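PDB 4UU4: periplasmic lipopolysaccharide transport protein LPTH from Pseudomonas aeruginosa, which binds lipopolysaccharide and is needed for its passage from the inner to the outer membrane, possibly as part of a bridge across the periplasm. Local coordinates for residues 27-32 with 57-62; 80-85 with 109-114; 63-68 with 88-93. One frame throughout, in Å; residues are numbered along the deposited sequence.

From the N terminus, the loop 27-32 first meets the hairpin tip at 57-62. Contact 1 thus closes a loop holding strands 34-36, 39-43 and 48-52 and lies in series ahead of the other two contacts. The second arm of that hairpin, strand 62-66, pairs with 89-93 in contact 3, within one sheet. The chain turns a corner at 67, so strands 68-72 and 81-85 belong to the other sheet, where 80-85 pairs with 109-114 in contact 2; another corner at 88 brings it back. Contacts 2 and 3 therefore cross, their segments alternating along the chain. They join directly where S84 OG bonds T65 O and V85 O approaches N67 N, linking both sheets of the jellyroll.

Contact 1. Residues 27-32 with 57-62; sequences SDREQP and VTQGST
Q59, with CG anti to its own backbone N (chi1 -170°) and the chain extended beyond it, brings its amide to the backbone of D28 and R29, although the detailed placement of that amide is doubtful. D28 in turn reaches S61 with its carboxylate through a chi1 (-90°) well off the ideal staggered value, in keeping with the poor order of this residue. S61 OG bonds D28 OD2 at 2.6 Å. The hydroxyl donates to the syn side of the carboxylate and lies only 16° out of its plane. S61 OG is also hydrogen-bonded to K94 N, so it has two partners. D28 OD1 turns to the backbone of the hairpin: S61 N is placed so close to it that the length of this bond is doubtful, and T62 N adds a weak bond to OD1 at 3.5 Å. T62 OG1 lies over one face of the D28 carboxylate, 3.5 Å from CG. At the other end of the loop, a water donates to P32 O at 2.6 Å and to T58 O at 3.2 Å, and accepts from G60 N at 3.1 Å, tying the approach to strand 34-36 to the hairpin. Between these two polar links, Q31 CB lies 4.3 Å from G60 N. Q59 and T62 exchange backbone bonds, Q59 N to T62 O and T62 N to Q59 O, across a type II' beta turn in which G60 takes the positive phi. This is a classic two-residue beta hairpin, here joining strands 55-59 and 62-66 of the jellyroll, with the N-terminal segment laid against its tip.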
loop_
_atom_site.group_PDB
_atom_site.type_symbol
_atom_site.label_atom_id
_atom_site.label_comp_id
_atom_site.label_asym_id
_atom_site.label_seq_id
_atom_site.Cartn_x
_atom_site.Cartn_y
_atom_site.Cartn_z
ATOM N N SER A 27 3.940 -12.349 10.641
ATOM C CA SER A 27 4.776 -13.131 9.738
ATOM C C SER A 27 4.707 -12.664 8.279
ATOM O O SER A 27 5.071 -13.405 7.373
ATOM C CB SER A 27 4.415 -14.614 9.846
ATOM O OG SER A 27 4.350 -15.019 11.202
ATOM N N ASP A 28 4.260 -11.427 8.053
ATOM C CA ASP A 28 4.090 -10.902 6.691
ATOM C C ASP A 28 5.318 -10.367 5.959
ATOM O O ASP A 28 5.199 -9.663 4.960
ATOM C CB ASP A 28 2.894 -9.949 6.623
ATOM C CG ASP A 28 1.597 -10.664 6.274
ATOM O OD1 ASP A 28 1.649 -11.677 5.543
ATOM O OD2 ASP A 28 0.522 -10.208 6.722
ATOM N N ARG A 29 6.500 -10.722 6.445
ATOM C CA ARG A 29 7.753 -10.046 6.102
ATOM C C ARG A 29 8.900 -11.058 5.995
ATOM O O ARG A 29 9.817 -10.894 5.185
ATOM C CB ARG A 29 8.086 -8.958 7.134
ATOM C CG ARG A 29 9.116 -7.916 6.691
ATOM C CD ARG A 29 9.399 -6.943 7.884
ATOM N NE ARG A 29 10.531 -6.021 7.742
ATOM C CZ ARG A 29 11.784 -6.360 7.461
ATOM N NH1 ARG A 29 12.114 -7.632 7.247
ATOM N NH2 ARG A 29 12.707 -5.411 7.379
ATOM N N GLU A 30 8.833 -12.107 6.816
ATOM C CA GLU A 30 9.771 -13.232 6.743
ATOM C C GLU A 30 9.400 -14.200 5.615
ATOM O O GLU A 30 10.212 -15.025 5.202
ATOM C CB GLU A 30 9.835 -13.987 8.080
ATOM C CG GLU A 30 10.868 -13.455 9.071
ATOM C CD GLU A 30 12.083 -14.361 9.209
ATOM O OE1 GLU A 30 11.922 -15.599 9.135
ATOM O OE2 GLU A 30 13.203 -13.839 9.392
ATOM N N GLN A 31 8.162 -14.104 5.135
ATOM C CA GLN A 31 7.712 -14.879 3.979
ATOM C C GLN A 31 8.273 -14.267 2.702
ATOM O O GLN A 31 8.588 -13.076 2.674
ATOM C CB GLN A 31 6.182 -14.887 3.899
ATOM C CG GLN A 31 5.481 -15.443 5.121
ATOM C CD GLN A 31 5.687 -16.931 5.298
ATOM O OE1 GLN A 31 4.886 -17.740 4.829
ATOM N NE2 GLN A 31 6.758 -17.303 5.990
ATOM N N PRO A 32 8.397 -15.074 1.635
ATOM C CA PRO A 32 8.887 -14.553 0.355
ATOM C C PRO A 32 7.863 -13.662 -0.352
ATOM O O PRO A 32 6.662 -13.778 -0.111
ATOM C CB PRO A 32 9.128 -15.823 -0.465
ATOM C CG PRO A 32 8.197 -16.825 0.117
ATOM C CD PRO A 32 8.168 -16.529 1.587
ATOM N N VAL A 57 1.525 -8.229 -6.309
ATOM C CA VAL A 57 2.590 -8.654 -5.408
ATOM C C VAL A 57 2.018 -9.119 -4.066
ATOM O O VAL A 57 1.274 -8.396 -3.412
ATOM C CB VAL A 57 3.674 -7.550 -5.215
ATOM C CG1 VAL A 57 3.172 -6.187 -5.693
ATOM C CG2 VAL A 57 4.168 -7.504 -3.766
ATOM N N THR A 58 2.350 -10.343 -3.668
ATOM C CA THR A 58 1.897 -10.870 -2.386
ATOM C C THR A 58 3.062 -11.246 -1.471
ATOM O O THR A 58 4.056 -11.826 -1.919
ATOM C CB THR A 58 0.971 -12.099 -2.555
ATOM O OG1 THR A 58 1.679 -13.152 -3.216
ATOM C CG2 THR A 58 -0.275 -11.740 -3.359
ATOM N N GLN A 59 2.930 -10.901 -0.192
ATOM C CA GLN A 59 3.879 -11.323 0.834
ATOM C C GLN A 59 3.116 -11.896 2.025
ATOM O O GLN A 59 2.837 -11.195 2.999
ATOM C CB GLN A 59 4.758 -10.152 1.275
ATOM C CG GLN A 59 5.934 -10.535 2.164
ATOM C CD GLN A 59 6.773 -9.333 2.581
ATOM O OE1 GLN A 59 6.272 -8.214 2.685
ATOM N NE2 GLN A 59 8.058 -9.562 2.815
ATOM N N GLY A 60 2.764 -13.173 1.934
ATOM C CA GLY A 60 2.014 -13.833 2.984
ATOM C C GLY A 60 0.540 -13.481 2.955
ATOM O O GLY A 60 -0.229 -14.036 2.171
ATOM N N SER A 61 0.145 -12.556 3.822
ATOM C CA SER A 61 -1.236 -12.089 3.874
ATOM C C SER A 61 -1.348 -10.718 3.219
ATOM O O SER A 61 -2.434 -10.281 2.838
ATOM C CB SER A 61 -1.734 -12.023 5.318
ATOM O OG SER A 61 -1.882 -10.679 5.735
ATOM N N THR A 62 -0.213 -10.041 3.093
ATOM C CA THR A 62 -0.170 -8.736 2.455
ATOM C C THR A 62 -0.353 -8.878 0.946
ATOM O O THR A 62 0.116 -9.845 0.342
ATOM C CB THR A 62 1.162 -8.031 2.762
ATOM O OG1 THR A 62 1.276 -7.826 4.175
ATOM C CG2 THR A 62 1.246 -6.694 2.057
HETATM O O HOH W 1 4.221 -14.610 -0.408
#

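Contact 2. Residues 80-85 with 109-114; sequences EVVTSV and IQYFVT
V81 drives a methyl onto the ring of F112. With CG2 anti to the backbone N, that methyl sits over one ring face, 3.9 Å from the centroid of F112 and 15° off its normal, a CH-pi contact. The same CG2 is 4.1 Å from Q110 CB, so one bump fills the hollow between the aromatic ring and the root of the glutamine. Next along this side, T83 and Q110 lie side by side and point the same way. Both branches of T83 rest against Q110 CG from one side, OG1 at 3.9 Å and the methyl about as far. On the other side of the sheet V82 and Y111 pack at their roots, CB to CB at 4.1 Å, before the tyrosine ring leads away from strand 81-85. V113 then wedges in: its CB lies over a face of the Y111 ring, while its CG1 reaches 4.4 Å from V82 CG2 and leans against the peptide carbon of E80. T114 OG1 sits by E80, 3.6 Å from its O and near CB. Beneath these shapes runs a regular antiparallel ladder in which V82 pairs with Y111 and S84 with I109 through two backbone bonds each. T83 and Q110 form the non-hydrogen-bonded pair between them. At the end where E80 and F112 meet, E80 and V81 form a classic beta bulge against K72 of strand 68-72, and F112 centres an inverse gamma turn. Strand 68-72 flanks 81-85, and strand 117-121 flanks 109-112. I109 and S84 both reach A89 of strand 89-93, in the opposing sheet, and S84 OG bonds T65 O of strand 62-66 in that same sheet, while Q110 and F112 rest on V119.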
loop_
_atom_site.group_PDB
_atom_site.type_symbol
_atom_site.label_atom_id
_atom_site.label_comp_id
_atom_site.label_asym_id
_atom_site.label_seq_id
_atom_site.Cartn_x
_atom_site.Cartn_y
_atom_site.Cartn_z
ATOM N N GLU A 80 13.192 -2.074 0.067
ATOM C CA GLU A 80 12.863 -1.208 1.192
ATOM C C GLU A 80 11.556 -0.455 0.962
ATOM O O GLU A 80 11.005 0.146 1.884
ATOM C CB GLU A 80 13.995 -0.217 1.459
ATOM C CG GLU A 80 14.135 0.870 0.409
ATOM C CD GLU A 80 14.687 2.159 0.988
ATOM O OE1 GLU A 80 14.547 2.363 2.213
ATOM O OE2 GLU A 80 15.256 2.968 0.224
ATOM N N VAL A 81 11.070 -0.483 -0.274
ATOM C CA VAL A 81 9.788 0.130 -0.600
ATOM C C VAL A 81 9.185 -0.432 -1.891
ATOM O O VAL A 81 9.875 -0.618 -2.903
ATOM C CB VAL A 81 9.883 1.679 -0.672
ATOM C CG1 VAL A 81 10.831 2.121 -1.783
ATOM C CG2 VAL A 81 8.499 2.303 -0.846
ATOM N N VAL A 82 7.889 -0.713 -1.831
ATOM C CA VAL A 82 7.136 -1.192 -2.980
ATOM C C VAL A 82 6.096 -0.141 -3.353
ATOM O O VAL A 82 5.102 0.022 -2.653
ATOM C CB VAL A 82 6.406 -2.508 -2.642
ATOM C CG1 VAL A 82 5.558 -2.973 -3.814
ATOM C CG2 VAL A 82 7.406 -3.577 -2.230
ATOM N N THR A 83 6.318 0.575 -4.449
ATOM C CA THR A 83 5.373 1.606 -4.865
ATOM C C THR A 83 4.464 1.104 -5.979
ATOM O O THR A 83 4.937 0.702 -7.038
ATOM C CB THR A 83 6.089 2.879 -5.342
ATOM O OG1 THR A 83 6.998 3.327 -4.332
ATOM C CG2 THR A 83 5.082 3.977 -5.630
ATOM N N SER A 84 3.156 1.135 -5.732
ATOM C CA SER A 84 2.162 0.746 -6.726
ATOM C C SER A 84 1.325 1.931 -7.213
ATOM O O SER A 84 1.006 2.849 -6.447
ATOM C CB SER A 84 1.241 -0.343 -6.171
ATOM O OG SER A 84 0.293 -0.754 -7.143
ATOM N N VAL A 85 0.975 1.885 -8.496
ATOM C CA VAL A 85 0.133 2.898 -9.125
ATOM C C VAL A 85 -0.944 2.231 -9.980
ATOM O O VAL A 85 -0.641 1.382 -10.835
ATOM C CB VAL A 85 0.964 3.849 -10.015
ATOM C CG1 VAL A 85 0.061 4.626 -10.963
ATOM C CG2 VAL A 85 1.811 4.788 -9.158
ATOM N N ILE A 109 0.263 4.058 -3.863
ATOM C CA ILE A 109 0.487 3.392 -2.580
ATOM C C ILE A 109 1.956 3.028 -2.410
ATOM O O ILE A 109 2.542 2.417 -3.285
ATOM C CB ILE A 109 -0.360 2.111 -2.438
ATOM C CG1 ILE A 109 -1.856 2.433 -2.446
ATOM C CG2 ILE A 109 -0.000 1.370 -1.155
ATOM C CD1 ILE A 109 -2.735 1.201 -2.317
ATOM N N GLN A 110 2.559 3.406 -1.292
ATOM C CA GLN A 110 3.930 2.988 -1.023
ATOM C C GLN A 110 3.965 2.058 0.176
ATOM O O GLN A 110 3.447 2.390 1.239
ATOM C CB GLN A 110 4.814 4.196 -0.751
ATOM C CG GLN A 110 4.772 5.240 -1.835
ATOM C CD GLN A 110 5.486 6.507 -1.427
ATOM O OE1 GLN A 110 4.935 7.335 -0.701
ATOM N NE2 GLN A 110 6.719 6.669 -1.891
ATOM N N TYR A 111 4.573 0.892 0.003
ATOM C CA TYR A 111 4.725 -0.056 1.095
ATOM C C TYR A 111 6.176 -0.073 1.552
ATOM O O TYR A 111 7.020 -0.766 0.975
ATOM C CB TYR A 111 4.236 -1.452 0.687
ATOM C CG TYR A 111 4.447 -2.526 1.737
ATOM C CD1 TYR A 111 4.274 -2.255 3.090
ATOM C CD2 TYR A 111 4.809 -3.816 1.372
ATOM C CE1 TYR A 111 4.468 -3.234 4.046
ATOM C CE2 TYR A 111 5.001 -4.799 2.319
ATOM C CZ TYR A 111 4.829 -4.507 3.653
ATOM O OH TYR A 111 5.027 -5.495 4.587
ATOM N N PHE A 112 6.457 0.723 2.578
ATOM C CA PHE A 112 7.786 0.814 3.160
ATOM C C PHE A 112 8.030 -0.392 4.066
ATOM O O PHE A 112 7.870 -0.315 5.280
ATOM C CB PHE A 112 7.932 2.121 3.951
ATOM C CG PHE A 112 7.980 3.354 3.083
ATOM C CD1 PHE A 112 9.184 3.806 2.562
ATOM C CD2 PHE A 112 6.825 4.061 2.790
ATOM C CE1 PHE A 112 9.233 4.939 1.765
ATOM C CE2 PHE A 112 6.869 5.193 1.993
ATOM C CZ PHE A 112 8.071 5.631 1.481
ATOM N N VAL A 113 8.426 -1.503 3.455
ATOM C CA VAL A 113 8.511 -2.791 4.144
ATOM C C VAL A 113 9.485 -2.838 5.332
ATOM O O VAL A 113 9.192 -3.471 6.347
ATOM C CB VAL A 113 8.771 -3.934 3.132
ATOM C CG1 VAL A 113 9.233 -3.363 1.796
ATOM C CG2 VAL A 113 9.757 -4.949 3.685
ATOM N N THR A 114 10.621 -2.157 5.227
ATOM C CA THR A 114 11.530 -2.036 6.367
ATOM C C THR A 114 10.887 -1.263 7.520
ATOM O O THR A 114 11.121 -1.561 8.689
ATOM C CB THR A 114 12.842 -1.330 5.980
ATOM O OG1 THR A 114 12.554 -0.241 5.096
ATOM C CG2 THR A 114 13.786 -2.294 5.281
#

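Contact 3. Residues 63-68 with 88-93; sequences KLTGNT and PAYYEQ
E92 OE1 is gripped twice: Y90 OH donates to it at 2.7 Å along the anti lone pair, and K63 NZ completes a long salt bridge at 3.5 Å. K63 and E92 lie side by side and point the same way, and a bend at chi3 (69°) of the lysine carries its ammonium group to the carboxylate. On the way, K63 CE meets the edge of the Y90 ring, 4.0 Å from CE2, near the ring plane. Both partners hold the same oxygen, OE1, and would probably favour the charged form of the glutamate. T65 follows on the same side, its hydroxyl against Y90 CB. K63 and E92 exchange two backbone bonds, and T65 N adds a third to Y90 O at 2.9 Å, pairing strands 62-66 and 89-93 antiparallel in the middle of one sheet of the LptA-type beta-jellyroll. On the opposite side of the sheet L64 faces inward. L64 CD2 lies 3.4 Å from Y91 CD1, at the edge of the ring. I109 of the other sheet touches both L64 and Y91. Strand 102-106 continues the sheet beyond 89-93, with Y105 meeting the Y90 ring and A104 touching Y91.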
loop_
_atom_site.group_PDB
_atom_site.type_symbol
_atom_site.label_atom_id
_atom_site.label_comp_id
_atom_site.label_asym_id
_atom_site.label_seq_id
_atom_site.Cartn_x
_atom_site.Cartn_y
_atom_site.Cartn_z
ATOM N N LYS A 63 -1.048 -7.925 0.336
ATOM C CA LYS A 63 -1.216 -7.932 -1.110
ATOM C C LYS A 63 -1.248 -6.511 -1.671
ATOM O O LYS A 63 -1.900 -5.631 -1.120
ATOM C CB LYS A 63 -2.479 -8.707 -1.501
ATOM C CG LYS A 63 -2.653 -8.896 -2.997
ATOM C CD LYS A 63 -3.776 -9.864 -3.317
ATOM C CE LYS A 63 -5.129 -9.285 -2.962
ATOM N NZ LYS A 63 -6.240 -10.188 -3.369
ATOM N N LEU A 64 -0.517 -6.298 -2.759
ATOM C CA LEU A 64 -0.484 -5.024 -3.455
ATOM C C LEU A 64 -0.877 -5.303 -4.892
ATOM O O LEU A 64 -0.398 -6.262 -5.486
ATOM C CB LEU A 64 0.926 -4.429 -3.424
ATOM C CG LEU A 64 1.135 -3.075 -2.746
ATOM C CD1 LEU A 64 0.071 -2.071 -3.185
ATOM C CD2 LEU A 64 1.156 -3.235 -1.237
ATOM N N THR A 65 -1.762 -4.484 -5.450
ATOM C CA THR A 65 -2.070 -4.595 -6.872
ATOM C C THR A 65 -1.839 -3.258 -7.553
ATOM O O THR A 65 -1.669 -2.239 -6.887
ATOM C CB THR A 65 -3.515 -5.063 -7.142
ATOM O OG1 THR A 65 -4.432 -4.015 -6.813
ATOM C CG2 THR A 65 -3.846 -6.310 -6.338
ATOM N N GLY A 66 -1.812 -3.264 -8.880
ATOM C CA GLY A 66 -1.642 -2.015 -9.605
ATOM C C GLY A 66 -1.391 -2.190 -11.086
ATOM O O GLY A 66 -1.259 -3.307 -11.575
ATOM N N ASN A 67 -1.350 -1.071 -11.802
ATOM C CA ASN A 67 -0.980 -1.071 -13.203
ATOM C C ASN A 67 0.530 -1.114 -13.312
ATOM O O ASN A 67 1.085 -1.816 -14.155
ATOM C CB ASN A 67 -1.518 0.174 -13.898
ATOM C CG ASN A 67 -3.019 0.257 -13.835
ATOM O OD1 ASN A 67 -3.584 1.312 -13.537
ATOM N ND2 ASN A 67 -3.680 -0.860 -14.104
ATOM N N THR A 68 1.195 -0.364 -12.437
ATOM C CA THR A 68 2.649 -0.327 -12.458
ATOM C C THR A 68 3.232 -0.354 -11.052
ATOM O O THR A 68 2.891 0.483 -10.206
ATOM C CB THR A 68 3.169 0.920 -13.186
ATOM O OG1 THR A 68 2.489 1.062 -14.439
ATOM C CG2 THR A 68 4.674 0.819 -13.415
ATOM N N PRO A 88 -7.973 2.542 -8.628
ATOM C CA PRO A 88 -6.784 2.883 -7.843
ATOM C C PRO A 88 -5.909 1.662 -7.600
ATOM O O PRO A 88 -6.264 0.537 -7.960
ATOM C CB PRO A 88 -7.395 3.331 -6.517
ATOM C CG PRO A 88 -8.566 2.426 -6.363
ATOM C CD PRO A 88 -9.129 2.270 -7.757
ATOM N N ALA A 89 -4.762 1.900 -6.984
ATOM C CA ALA A 89 -3.938 0.836 -6.454
ATOM C C ALA A 89 -4.573 0.328 -5.165
ATOM O O ALA A 89 -5.255 1.083 -4.436
ATOM C CB ALA A 89 -2.538 1.332 -6.199
ATOM N N TYR A 90 -4.321 -0.947 -4.879
ATOM C CA TYR A 90 -5.004 -1.665 -3.812
ATOM C C TYR A 90 -4.034 -2.379 -2.871
ATOM O O TYR A 90 -3.097 -3.038 -3.310
ATOM C CB TYR A 90 -5.975 -2.670 -4.436
ATOM C CG TYR A 90 -6.678 -3.596 -3.467
ATOM C CD1 TYR A 90 -7.642 -3.116 -2.583
ATOM C CD2 TYR A 90 -6.401 -4.954 -3.461
ATOM C CE1 TYR A 90 -8.297 -3.966 -1.708
ATOM C CE2 TYR A 90 -7.048 -5.810 -2.590
ATOM C CZ TYR A 90 -7.996 -5.313 -1.717
ATOM O OH TYR A 90 -8.638 -6.171 -0.851
ATOM N N TYR A 91 -4.271 -2.233 -1.573
ATOM C CA TYR A 91 -3.508 -2.926 -0.541
ATOM C C TYR A 91 -4.474 -3.755 0.300
ATOM O O TYR A 91 -5.547 -3.286 0.651
ATOM C CB TYR A 91 -2.775 -1.910 0.342
ATOM C CG TYR A 91 -2.094 -2.495 1.566
ATOM C CD1 TYR A 91 -0.798 -2.980 1.497
ATOM C CD2 TYR A 91 -2.740 -2.541 2.795
ATOM C CE1 TYR A 91 -0.166 -3.509 2.604
ATOM C CE2 TYR A 91 -2.115 -3.069 3.913
ATOM C CZ TYR A 91 -0.826 -3.554 3.809
ATOM O OH TYR A 91 -0.192 -4.082 4.912
ATOM N N GLU A 92 -4.096 -4.987 0.619
ATOM C CA GLU A 92 -4.935 -5.849 1.439
ATOM C C GLU A 92 -4.082 -6.485 2.525
ATOM O O GLU A 92 -2.983 -6.948 2.240
ATOM C CB GLU A 92 -5.559 -6.937 0.564
ATOM C CG GLU A 92 -6.660 -7.730 1.246
ATOM C CD GLU A 92 -7.094 -8.941 0.438
ATOM O OE1 GLU A 92 -7.821 -8.763 -0.562
ATOM O OE2 GLU A 92 -6.709 -10.071 0.808
ATOM N N GLN A 93 -4.556 -6.508 3.769
ATOM C CA GLN A 93 -3.783 -7.229 4.790
ATOM C C GLN A 93 -4.585 -7.724 5.992
ATOM O O GLN A 93 -5.647 -7.201 6.303
ATOM C CB GLN A 93 -2.554 -6.426 5.246
ATOM C CG GLN A 93 -2.737 -5.646 6.535
ATOM C CD GLN A 93 -1.616 -5.899 7.528
ATOM O OE1 GLN A 93 -0.659 -6.613 7.230
ATOM N NE2 GLN A 93 -1.735 -5.322 8.718
#